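Local structure of vesicular integral-membrane protein VIP36 (Canis lupus familiaris, 2DUR) at residues A86-R91 / G108-L113; D119-R124 / H142-R147; P127-M132 / C154-R159; E150-T155 / I192-V197. The protein acts as an intracellular lectin of the early secretory pathway, binding high-mannose glycans through a calcium-binding lumenal domain and helping to transport and sort the glycoproteins that carry them. All blocks are in the same frame, centred on the assembly; numbering follows the deposited sequence.

Interaction 1. Residues A86-R91 / G108-L113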
# COMPACT_ATOMS: atom_id res chain seq x y z
N ALA A 86 5.32 -0.54 0.59
CA ALA A 86 4.22 -1.33 -0.03
C ALA A 86 2.96 -1.18 0.81
O ALA A 86 3.03 -1.18 2.04
CB ALA A 86 4.58 -2.81 -0.14
N LEU A 87 1.82 -1.01 0.14
CA LEU A 87 0.51 -1.03 0.76
C LEU A 87 -0.15 -2.32 0.34
O LEU A 87 -0.05 -2.69 -0.82
CB LEU A 87 -0.33 0.14 0.25
CG LEU A 87 0.33 1.49 0.49
CD1 LEU A 87 -0.49 2.61 -0.15
CD2 LEU A 87 0.52 1.75 2.00
N TRP A 88 -0.84 -2.98 1.27
CA TRP A 88 -1.32 -4.31 1.07
C TRP A 88 -2.80 -4.44 1.33
O TRP A 88 -3.34 -3.84 2.27
CB TRP A 88 -0.60 -5.26 2.04
CG TRP A 88 0.87 -5.26 1.88
CD1 TRP A 88 1.79 -4.61 2.65
CD2 TRP A 88 1.61 -5.95 0.86
NE1 TRP A 88 3.07 -4.84 2.18
CE2 TRP A 88 2.99 -5.70 1.11
CE3 TRP A 88 1.25 -6.80 -0.22
CZ2 TRP A 88 4.01 -6.22 0.29
CZ3 TRP A 88 2.27 -7.35 -1.02
CH2 TRP A 88 3.63 -7.07 -0.75
N TYR A 89 -3.44 -5.26 0.51
CA TYR A 89 -4.76 -5.81 0.82
C TYR A 89 -4.65 -7.30 0.51
O TYR A 89 -4.75 -7.72 -0.65
CB TYR A 89 -5.83 -5.09 -0.00
CG TYR A 89 -7.21 -5.67 0.17
CD1 TYR A 89 -7.95 -5.40 1.32
CD2 TYR A 89 -7.77 -6.50 -0.81
CE1 TYR A 89 -9.22 -5.94 1.49
CE2 TYR A 89 -9.07 -7.05 -0.65
CZ TYR A 89 -9.78 -6.74 0.50
OH TYR A 89 -11.05 -7.27 0.66
N THR A 90 -4.37 -8.09 1.54
CA THR A 90 -3.92 -9.46 1.33
C THR A 90 -4.54 -10.48 2.26
O THR A 90 -5.00 -10.16 3.36
CB THR A 90 -2.37 -9.60 1.43
OG1 THR A 90 -1.91 -9.12 2.71
CG2 THR A 90 -1.67 -8.83 0.30
N ARG A 91 -4.50 -11.73 1.83
CA ARG A 91 -5.02 -12.84 2.62
C ARG A 91 -4.31 -12.97 3.96
O ARG A 91 -4.96 -13.19 5.00
CB ARG A 91 -4.83 -14.13 1.84
CG ARG A 91 -5.58 -15.31 2.46
CD ARG A 91 -5.15 -16.60 1.78
NE ARG A 91 -3.78 -16.95 2.14
CZ ARG A 91 -3.11 -18.00 1.64
NH1 ARG A 91 -3.66 -18.79 0.72
NH2 ARG A 91 -1.88 -18.23 2.07
N GLY A 108 -3.58 -11.41 -3.13
CA GLY A 108 -4.27 -10.11 -3.07
C GLY A 108 -3.57 -9.03 -3.85
O GLY A 108 -2.95 -9.28 -4.89
N LEU A 109 -3.66 -7.82 -3.31
CA LEU A 109 -3.26 -6.59 -3.99
C LEU A 109 -2.09 -5.94 -3.29
O LEU A 109 -2.08 -5.87 -2.05
CB LEU A 109 -4.45 -5.62 -3.99
CG LEU A 109 -4.15 -4.21 -4.48
CD1 LEU A 109 -3.82 -4.22 -5.98
CD2 LEU A 109 -5.36 -3.31 -4.15
N ALA A 110 -1.11 -5.53 -4.07
CA ALA A 110 -0.00 -4.67 -3.60
C ALA A 110 0.03 -3.39 -4.39
O ALA A 110 -0.18 -3.39 -5.60
CB ALA A 110 1.34 -5.39 -3.75
N ILE A 111 0.28 -2.28 -3.68
CA ILE A 111 0.62 -1.03 -4.32
C ILE A 111 2.04 -0.71 -3.83
O ILE A 111 2.28 -0.53 -2.62
CB ILE A 111 -0.37 0.11 -3.96
CG1 ILE A 111 -1.83 -0.34 -4.18
CG2 ILE A 111 -0.01 1.40 -4.74
CD1 ILE A 111 -2.51 -0.88 -2.94
N PHE A 112 2.98 -0.65 -4.77
CA PHE A 112 4.38 -0.41 -4.41
C PHE A 112 4.75 1.03 -4.70
O PHE A 112 4.47 1.51 -5.79
CB PHE A 112 5.29 -1.28 -5.28
CG PHE A 112 5.03 -2.76 -5.16
CD1 PHE A 112 4.91 -3.37 -3.91
CD2 PHE A 112 4.87 -3.51 -6.31
CE1 PHE A 112 4.69 -4.76 -3.81
CE2 PHE A 112 4.70 -4.89 -6.23
CZ PHE A 112 4.57 -5.51 -4.99
N LEU A 113 5.45 1.67 -3.77
CA LEU A 113 6.00 3.02 -3.97
C LEU A 113 7.52 2.80 -3.93
O LEU A 113 8.13 2.78 -2.85
CB LEU A 113 5.54 3.94 -2.84
CG LEU A 113 4.08 4.39 -2.87
CD1 LEU A 113 3.19 3.28 -2.39
CD2 LEU A 113 3.90 5.61 -1.97
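W88 and A110 face each other on neighbouring antiparallel strands of the L-type lectin beta sandwich. The strands belong to the seven-stranded sheet and run almost exactly opposed, at 170°. W88, A110, A86 and F112 share one face of the sheet. The W88 side chain starts with CG anti to its own carbonyl carbon (chi1 -59°), which sends the benzo end of the indole across to the other strand. There W88 CZ3 meets A110 CB at 3.5 Å. The next ring atom, W88 CH2, reaches CE1 of F112 at 4.0 Å, and the two side chains cross obliquely. The F112 ring receives this atom at its edge, in plane, and A86 CB sits at the same edge, 3.8 Å from F112 CD1. W88 is fixed further by NE1, which bonds to S208 OG, and by the rings of W54 and F106.

The opposite face carries L87, Y89, L109 and I111. It looks into the sandwich, where L167 touches both L87 and I111. Here I111 CD1 lies against L87 CB at 4.0 Å. The Y89 ring extends to F205, W64 and Y203, and its OH bonds to P200 O. Every residue that touches here is buried, and four backbone bonds join the strands at the pairs L87 with I111 and Y89 with L109. Beside T90 lies G108, where the chain turns a corner and which has no side chain where the backbones draw close. G108 CA lies 3.4 Å from Y89 O, while L109 N bonds to that same oxygen at 2.9 Å.

Interaction 2. Residues D119-R124 / H142-R147; sequences DETTER and HSKDGR. With CA (calcium ion), chain E; MAN (alpha-D-mannopyranose), chain C.
The guanidinium of R147 meets the carboxylate of D119 with the two planes 43° apart. K144 CE lies over one face of this guanidinium, offset toward the rim. NH2 of R147 gives D119 OD2, tilted from the guanidinium plane, a 2.7 Å bond on its syn lone pair, and NE adds a weak one. The R124 guanidinium has K144 O and a water at its edge, in plane. R124 NH2 also bonds to D145 O at 3.0 Å, coming from above the carbonyl plane. The H142 ring has a calcium-bound water over one face and mannose O4 at its edge, where H142 NE2 gives a nearly straight 2.8 Å bond.

D119 extends with CG anti to its backbone N (chi1 -176°), into the opposite loop. D119 OD1 takes three donors: K144 NZ at 2.6 Å, from above the carboxylate plane, and T121 N and OG1. The T121 N bond makes an Asx turn. These loops form part of the calcium and sugar site of the L-type lectin domain. D145 serves both the metal and the loop contact: OD2 binds calcium at 2.4 Å, with D114, Y116 and N118 completing the protein ligands, and OD1 accepts from D119 N at 3.0 Å. That bond probably helps to hold the carboxylate in place for the metal. One water links D119 OD2, D145 OD1 and T122 OG1. R124 turns its NH1 to E150 in a salt bridge and makes a cation-pi contact with Y128.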
# COMPACT_ATOMS: atom_id res chain seq x y z
N ASP A 119 16.82 -2.10 -11.45
CA ASP A 119 16.95 -2.57 -12.83
C ASP A 119 17.91 -1.71 -13.64
O ASP A 119 17.61 -0.55 -13.97
CB ASP A 119 15.56 -2.61 -13.47
CG ASP A 119 15.55 -3.17 -14.86
OD1 ASP A 119 16.62 -3.59 -15.39
OD2 ASP A 119 14.44 -3.17 -15.44
N GLU A 120 19.05 -2.31 -13.97
CA GLU A 120 20.08 -1.62 -14.73
C GLU A 120 19.66 -1.28 -16.15
O GLU A 120 20.25 -0.40 -16.78
CB GLU A 120 21.37 -2.44 -14.75
CG GLU A 120 22.07 -2.35 -13.41
CD GLU A 120 23.01 -3.51 -13.14
OE1 GLU A 120 24.23 -3.25 -13.09
OE2 GLU A 120 22.52 -4.66 -12.94
N THR A 121 18.64 -1.96 -16.66
CA THR A 121 18.13 -1.66 -17.99
C THR A 121 16.69 -1.16 -17.96
O THR A 121 15.92 -1.33 -18.92
CB THR A 121 18.27 -2.88 -18.94
OG1 THR A 121 17.51 -3.98 -18.43
CG2 THR A 121 19.75 -3.29 -19.11
N THR A 122 16.31 -0.52 -16.85
CA THR A 122 14.97 0.02 -16.70
C THR A 122 14.59 1.03 -17.79
O THR A 122 15.44 1.80 -18.25
CB THR A 122 14.74 0.66 -15.31
OG1 THR A 122 13.36 1.00 -15.15
CG2 THR A 122 15.61 1.93 -15.10
N GLU A 123 13.32 0.99 -18.20
CA GLU A 123 12.73 1.99 -19.07
C GLU A 123 11.80 2.93 -18.29
O GLU A 123 11.07 3.73 -18.89
CB GLU A 123 11.95 1.32 -20.22
CG GLU A 123 12.81 0.49 -21.19
CD GLU A 123 12.01 -0.06 -22.38
OE1 GLU A 123 10.84 -0.48 -22.18
OE2 GLU A 123 12.54 -0.08 -23.51
N ARG A 124 11.83 2.83 -16.97
CA ARG A 124 10.97 3.63 -16.10
C ARG A 124 11.75 4.77 -15.40
O ARG A 124 12.96 4.66 -15.17
CB ARG A 124 10.25 2.73 -15.09
CG ARG A 124 9.22 1.82 -15.75
CD ARG A 124 8.52 0.80 -14.83
NE ARG A 124 9.36 -0.35 -14.56
CZ ARG A 124 9.09 -1.28 -13.65
NH1 ARG A 124 7.97 -1.19 -12.94
NH2 ARG A 124 9.92 -2.29 -13.45
N HIS A 142 12.58 -8.29 -7.23
CA HIS A 142 13.04 -7.02 -6.64
C HIS A 142 14.16 -6.41 -7.46
O HIS A 142 14.21 -5.20 -7.69
CB HIS A 142 13.46 -7.26 -5.19
CG HIS A 142 14.06 -6.05 -4.55
ND1 HIS A 142 13.30 -5.06 -3.97
CD2 HIS A 142 15.35 -5.63 -4.45
CE1 HIS A 142 14.09 -4.10 -3.52
NE2 HIS A 142 15.33 -4.42 -3.81
N SER A 143 15.05 -7.27 -7.95
CA SER A 143 16.19 -6.80 -8.74
C SER A 143 15.80 -6.11 -10.06
O SER A 143 16.62 -5.39 -10.65
CB SER A 143 17.12 -7.98 -9.03
OG SER A 143 16.60 -8.80 -10.06
N LYS A 144 14.58 -6.36 -10.56
CA LYS A 144 14.10 -5.73 -11.79
C LYS A 144 12.90 -4.81 -11.51
O LYS A 144 12.11 -4.50 -12.40
CB LYS A 144 13.79 -6.78 -12.89
CG LYS A 144 15.01 -7.66 -13.23
CD LYS A 144 16.09 -6.90 -14.02
CE LYS A 144 15.71 -6.76 -15.49
NZ LYS A 144 16.77 -6.06 -16.32
N ASP A 145 12.79 -4.36 -10.25
CA ASP A 145 11.70 -3.48 -9.82
C ASP A 145 10.33 -4.04 -10.22
O ASP A 145 9.41 -3.29 -10.62
CB ASP A 145 11.89 -2.07 -10.41
CG ASP A 145 13.28 -1.51 -10.15
OD1 ASP A 145 14.00 -1.22 -11.12
OD2 ASP A 145 13.68 -1.46 -8.98
N GLY A 146 10.20 -5.36 -10.13
CA GLY A 146 8.94 -6.03 -10.45
C GLY A 146 8.47 -5.91 -11.88
O GLY A 146 7.28 -5.97 -12.14
N ARG A 147 9.41 -5.76 -12.81
CA ARG A 147 9.10 -5.55 -14.20
C ARG A 147 8.05 -6.54 -14.74
O ARG A 147 7.09 -6.15 -15.41
CB ARG A 147 10.35 -5.66 -15.06
CG ARG A 147 10.06 -5.21 -16.49
CD ARG A 147 11.09 -5.65 -17.45
NE ARG A 147 12.23 -4.77 -17.36
CZ ARG A 147 13.30 -4.85 -18.13
NH1 ARG A 147 13.37 -5.80 -19.05
NH2 ARG A 147 14.31 -4.01 -17.95
CA CA E . 13.42 -0.95 -6.68
C1 MAN C . 21.01 -4.24 -1.47
C2 MAN C . 19.91 -5.26 -1.74
C3 MAN C . 18.87 -4.69 -2.73
C4 MAN C . 18.39 -3.30 -2.30
C5 MAN C . 19.61 -2.40 -2.22
C6 MAN C . 19.25 -0.96 -1.88
O1 MAN C . 21.94 -4.21 -2.55
O2 MAN C . 19.27 -5.56 -0.53
O3 MAN C . 17.79 -5.60 -2.86
O4 MAN C . 17.45 -2.75 -3.21
O5 MAN C . 20.44 -2.95 -1.20
O6 MAN C . 18.76 -0.88 -0.56
O HOH W 1 12.75 -1.26 -13.77
O HOH W 2 6.62 -2.71 -10.79
O HOH W 3 12.53 -3.19 -6.32
O HOH W 4 13.74 -0.59 -4.29

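Interaction 3. Residues P127-M132 / C154-R159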
# COMPACT_ATOMS: atom_id res chain seq x y z
N PRO A 127 10.93 8.02 -8.48
CA PRO A 127 10.18 6.89 -7.92
C PRO A 127 9.01 6.42 -8.78
O PRO A 127 8.47 7.19 -9.57
CB PRO A 127 9.66 7.43 -6.59
CG PRO A 127 10.62 8.56 -6.26
CD PRO A 127 10.88 9.18 -7.58
N TYR A 128 8.63 5.16 -8.62
CA TYR A 128 7.63 4.57 -9.51
C TYR A 128 6.61 3.83 -8.65
O TYR A 128 6.97 2.98 -7.81
CB TYR A 128 8.32 3.62 -10.53
CG TYR A 128 7.41 3.21 -11.67
CD1 TYR A 128 7.26 4.02 -12.80
CD2 TYR A 128 6.67 2.02 -11.60
CE1 TYR A 128 6.42 3.64 -13.82
CE2 TYR A 128 5.81 1.65 -12.63
CZ TYR A 128 5.69 2.47 -13.74
OH TYR A 128 4.84 2.12 -14.77
N ILE A 129 5.34 4.17 -8.85
CA ILE A 129 4.25 3.57 -8.10
C ILE A 129 3.59 2.57 -9.03
O ILE A 129 3.21 2.90 -10.14
CB ILE A 129 3.18 4.63 -7.69
CG1 ILE A 129 3.80 5.66 -6.73
CG2 ILE A 129 1.95 3.97 -7.05
CD1 ILE A 129 2.82 6.76 -6.30
N SER A 130 3.42 1.34 -8.57
CA SER A 130 2.80 0.32 -9.43
C SER A 130 1.88 -0.58 -8.62
O SER A 130 1.89 -0.55 -7.40
CB SER A 130 3.87 -0.49 -10.17
OG SER A 130 4.67 -1.24 -9.27
N VAL A 131 1.02 -1.32 -9.31
CA VAL A 131 0.16 -2.28 -8.63
C VAL A 131 0.47 -3.70 -9.13
O VAL A 131 0.88 -3.89 -10.27
CB VAL A 131 -1.34 -1.96 -8.82
CG1 VAL A 131 -1.71 -0.72 -8.00
CG2 VAL A 131 -1.69 -1.79 -10.32
N MET A 132 0.22 -4.67 -8.26
CA MET A 132 0.43 -6.09 -8.56
C MET A 132 -0.71 -6.86 -7.91
O MET A 132 -1.08 -6.58 -6.78
CB MET A 132 1.80 -6.54 -8.02
CG MET A 132 2.05 -8.04 -8.20
SD MET A 132 3.76 -8.33 -7.67
CE MET A 132 3.80 -10.12 -7.81
N CYS A 154 2.95 4.36 -12.54
CA CYS A 154 3.25 5.73 -12.96
C CYS A 154 4.48 6.22 -12.22
O CYS A 154 4.74 5.79 -11.10
CB CYS A 154 2.05 6.66 -12.71
SG CYS A 154 1.89 7.29 -11.00
N THR A 155 5.23 7.11 -12.84
CA THR A 155 6.28 7.81 -12.10
C THR A 155 5.63 8.85 -11.17
O THR A 155 4.59 9.45 -11.50
CB THR A 155 7.36 8.42 -13.04
OG1 THR A 155 8.44 8.95 -12.25
CG2 THR A 155 6.78 9.49 -13.95
N ALA A 156 6.22 9.03 -9.98
CA ALA A 156 5.65 9.94 -8.97
C ALA A 156 6.74 10.54 -8.08
O ALA A 156 7.56 9.81 -7.52
CB ALA A 156 4.59 9.24 -8.11
N ASP A 157 6.76 11.86 -7.96
CA ASP A 157 7.83 12.55 -7.23
C ASP A 157 7.38 12.77 -5.80
O ASP A 157 6.84 13.83 -5.45
CB ASP A 157 8.15 13.88 -7.94
CG ASP A 157 9.29 14.66 -7.29
OD1 ASP A 157 9.96 14.12 -6.38
OD2 ASP A 157 9.51 15.82 -7.70
N PHE A 158 7.55 11.74 -4.96
CA PHE A 158 7.01 11.83 -3.60
C PHE A 158 8.05 11.94 -2.49
O PHE A 158 7.68 12.08 -1.33
CB PHE A 158 6.02 10.70 -3.30
CG PHE A 158 6.60 9.32 -3.44
CD1 PHE A 158 6.27 8.53 -4.53
CD2 PHE A 158 7.45 8.79 -2.46
CE1 PHE A 158 6.80 7.22 -4.67
CE2 PHE A 158 7.97 7.50 -2.58
CZ PHE A 158 7.65 6.72 -3.67
N ARG A 159 9.33 11.90 -2.83
CA ARG A 159 10.37 11.87 -1.81
C ARG A 159 10.85 13.27 -1.43
O ARG A 159 11.06 14.12 -2.31
CB ARG A 159 11.54 11.04 -2.30
CG ARG A 159 12.42 10.61 -1.22
CD ARG A 159 13.40 9.56 -1.72
NE ARG A 159 14.53 9.57 -0.82
CZ ARG A 159 15.50 10.48 -0.83
NH1 ARG A 159 15.50 11.45 -1.74
NH2 ARG A 159 16.46 10.41 0.07
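P127, I129, A156 and F158 make the tight part of the contact, at and just beyond the end of an antiparallel strand pair. P127, which follows a cis peptide bond, lays CB 3.5 Å from F158 CE1, and its CG stands over one face of that ring. F158 CG lies between its backbone N and carbonyl carbon (chi1 59°), and this turns the ring back toward the first strand. I129 CD1 packs on A156 CB at 3.5 Å, and I129 CG1 passes close by F158 CE1. Beside them, I129 and C154 form a hydrogen-bonded pair, with both bonds 2.8 Å between N and O. P127 O takes A156 N at 2.9 Å.

The other side is looser: Y128 is partly exposed and T155 exposed. The Y128 ring lies with one face over the C154 carbonyl, C154 O being 3.5 Å above the plane near the rim. The Y128 OH goes to E150.

Strand 152-155 is the outermost of the seven-stranded sheet, and strand 109-114 flanks strand 128-135 on its other side. I129 faces T180 and C191 of the second sheet, while F158 reaches L113.

Interaction 4. Residues E150-T155 / I192-V197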
# COMPACT_ATOMS: atom_id res chain seq x y z
N GLU A 150 4.26 -6.20 -13.18
CA GLU A 150 3.56 -4.90 -13.11
C GLU A 150 2.25 -4.95 -13.88
O GLU A 150 2.23 -5.27 -15.07
CB GLU A 150 4.45 -3.80 -13.70
CG GLU A 150 3.70 -2.44 -13.75
CD GLU A 150 4.47 -1.32 -14.45
OE1 GLU A 150 5.65 -1.50 -14.80
OE2 GLU A 150 3.87 -0.25 -14.65
N LEU A 151 1.14 -4.65 -13.20
CA LEU A 151 -0.16 -4.51 -13.87
C LEU A 151 -0.30 -3.14 -14.51
O LEU A 151 -0.80 -2.99 -15.65
CB LEU A 151 -1.28 -4.70 -12.85
CG LEU A 151 -2.26 -5.84 -12.83
CD1 LEU A 151 -3.30 -5.51 -11.79
CD2 LEU A 151 -2.93 -6.04 -14.21
N ALA A 152 0.11 -2.12 -13.76
CA ALA A 152 0.04 -0.72 -14.20
C ALA A 152 0.89 0.10 -13.24
O ALA A 152 1.20 -0.36 -12.15
CB ALA A 152 -1.39 -0.20 -14.21
N GLY A 153 1.26 1.30 -13.63
CA GLY A 153 2.06 2.15 -12.74
C GLY A 153 2.27 3.54 -13.31
O GLY A 153 1.78 3.86 -14.41
N CYS A 154 2.95 4.36 -12.54
CA CYS A 154 3.25 5.73 -12.96
C CYS A 154 4.48 6.22 -12.22
O CYS A 154 4.74 5.79 -11.10
CB CYS A 154 2.05 6.66 -12.71
SG CYS A 154 1.89 7.29 -11.00
N THR A 155 5.23 7.11 -12.84
CA THR A 155 6.28 7.81 -12.10
C THR A 155 5.63 8.85 -11.17
O THR A 155 4.59 9.45 -11.50
CB THR A 155 7.36 8.42 -13.04
OG1 THR A 155 8.44 8.95 -12.25
CG2 THR A 155 6.78 9.49 -13.95
N ILE A 192 -2.92 5.47 -11.68
CA ILE A 192 -3.36 4.19 -12.24
C ILE A 192 -4.88 4.20 -12.27
O ILE A 192 -5.53 4.66 -11.32
CB ILE A 192 -2.87 3.03 -11.33
CG1 ILE A 192 -1.35 2.96 -11.33
CG2 ILE A 192 -3.58 1.70 -11.71
CD1 ILE A 192 -0.81 2.23 -10.06
N ASP A 193 -5.46 3.70 -13.36
CA ASP A 193 -6.90 3.51 -13.41
C ASP A 193 -7.17 2.34 -14.35
O ASP A 193 -7.08 2.46 -15.58
CB ASP A 193 -7.60 4.79 -13.90
CG ASP A 193 -9.09 4.84 -13.56
OD1 ASP A 193 -9.64 4.01 -12.81
OD2 ASP A 193 -9.71 5.82 -14.06
N ILE A 194 -7.47 1.20 -13.74
CA ILE A 194 -7.65 -0.04 -14.50
C ILE A 194 -8.91 -0.76 -14.06
O ILE A 194 -9.44 -0.52 -12.98
CB ILE A 194 -6.44 -0.99 -14.36
CG1 ILE A 194 -6.23 -1.39 -12.91
CG2 ILE A 194 -5.16 -0.32 -14.94
CD1 ILE A 194 -5.12 -2.43 -12.69
N THR A 195 -9.39 -1.68 -14.91
CA THR A 195 -10.60 -2.41 -14.60
C THR A 195 -10.32 -3.91 -14.76
O THR A 195 -9.25 -4.30 -15.22
CB THR A 195 -11.77 -2.00 -15.55
OG1 THR A 195 -11.34 -2.15 -16.91
CG2 THR A 195 -12.18 -0.53 -15.27
N GLY A 196 -11.30 -4.71 -14.37
CA GLY A 196 -11.21 -6.17 -14.48
C GLY A 196 -10.43 -6.78 -13.34
O GLY A 196 -9.99 -7.92 -13.43
N VAL A 197 -10.24 -6.02 -12.27
CA VAL A 197 -9.50 -6.51 -11.11
C VAL A 197 -10.45 -7.24 -10.15
O VAL A 197 -11.40 -6.64 -9.66
CB VAL A 197 -8.77 -5.36 -10.39
CG1 VAL A 197 -8.16 -5.84 -9.08
CG2 VAL A 197 -7.71 -4.73 -11.31
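The beta sandwich closes here at its margin, where A152 and G153 of strand 152-155 lie against I192 and I194 of strand 189-198. The first strand is the outermost of the seven-stranded sheet. The second belongs to the eight-stranded sheet. They face each other across the interface of the two sheets, with the axes of these short segments 7.0 Å apart at 161°, and no hydrogen bond joins them.

A152 points its CB toward the other strand, where it meets two methyl groups. I192 CG2 and I194 CG2 both approach A152 CB, each at 3.8 Å. I194 places CG2 anti to its carbonyl carbon, with CG1 in the position between N and that carbon (chi1 61°), which carries the longer branch, ending in CD1, on toward L151. The two side chains meet methyl to methyl, with L151 CD1 and I194 CD1 3.7 Å apart. At G153 it is the backbone that I192 meets; a CB here would point away, toward E150 OE2.

The contact is small and lies near the surface. D193 points away and pairs with R175. V131 of the next strand touches both L151 and I192, extending the apolar layer inward. A disulfide from C154 to C191 ties the same two strands covalently. Next to this bridge, I192 CG1 rests 3.8 Å from G153 CA.

Interaction 1 is core: it joins central strands of the seven-stranded sheet through backbone bonds and aromatic packing. Interaction 3 continues the same sheet outward, since strand 109-114 bonds to strand 128-135, but it is only partly buried. Interactions 3 and 4 share strand 152-155; one bonds it within its sheet, the other packs it on the opposite sheet through small aliphatic contacts near the surface. Interaction 2 lies in the loops, and its chemistry is of charges, waters and calcium. It touches interaction 4 through the R124 to E150 salt bridge, while E150 also takes the Y128 hydroxyl of interaction 3.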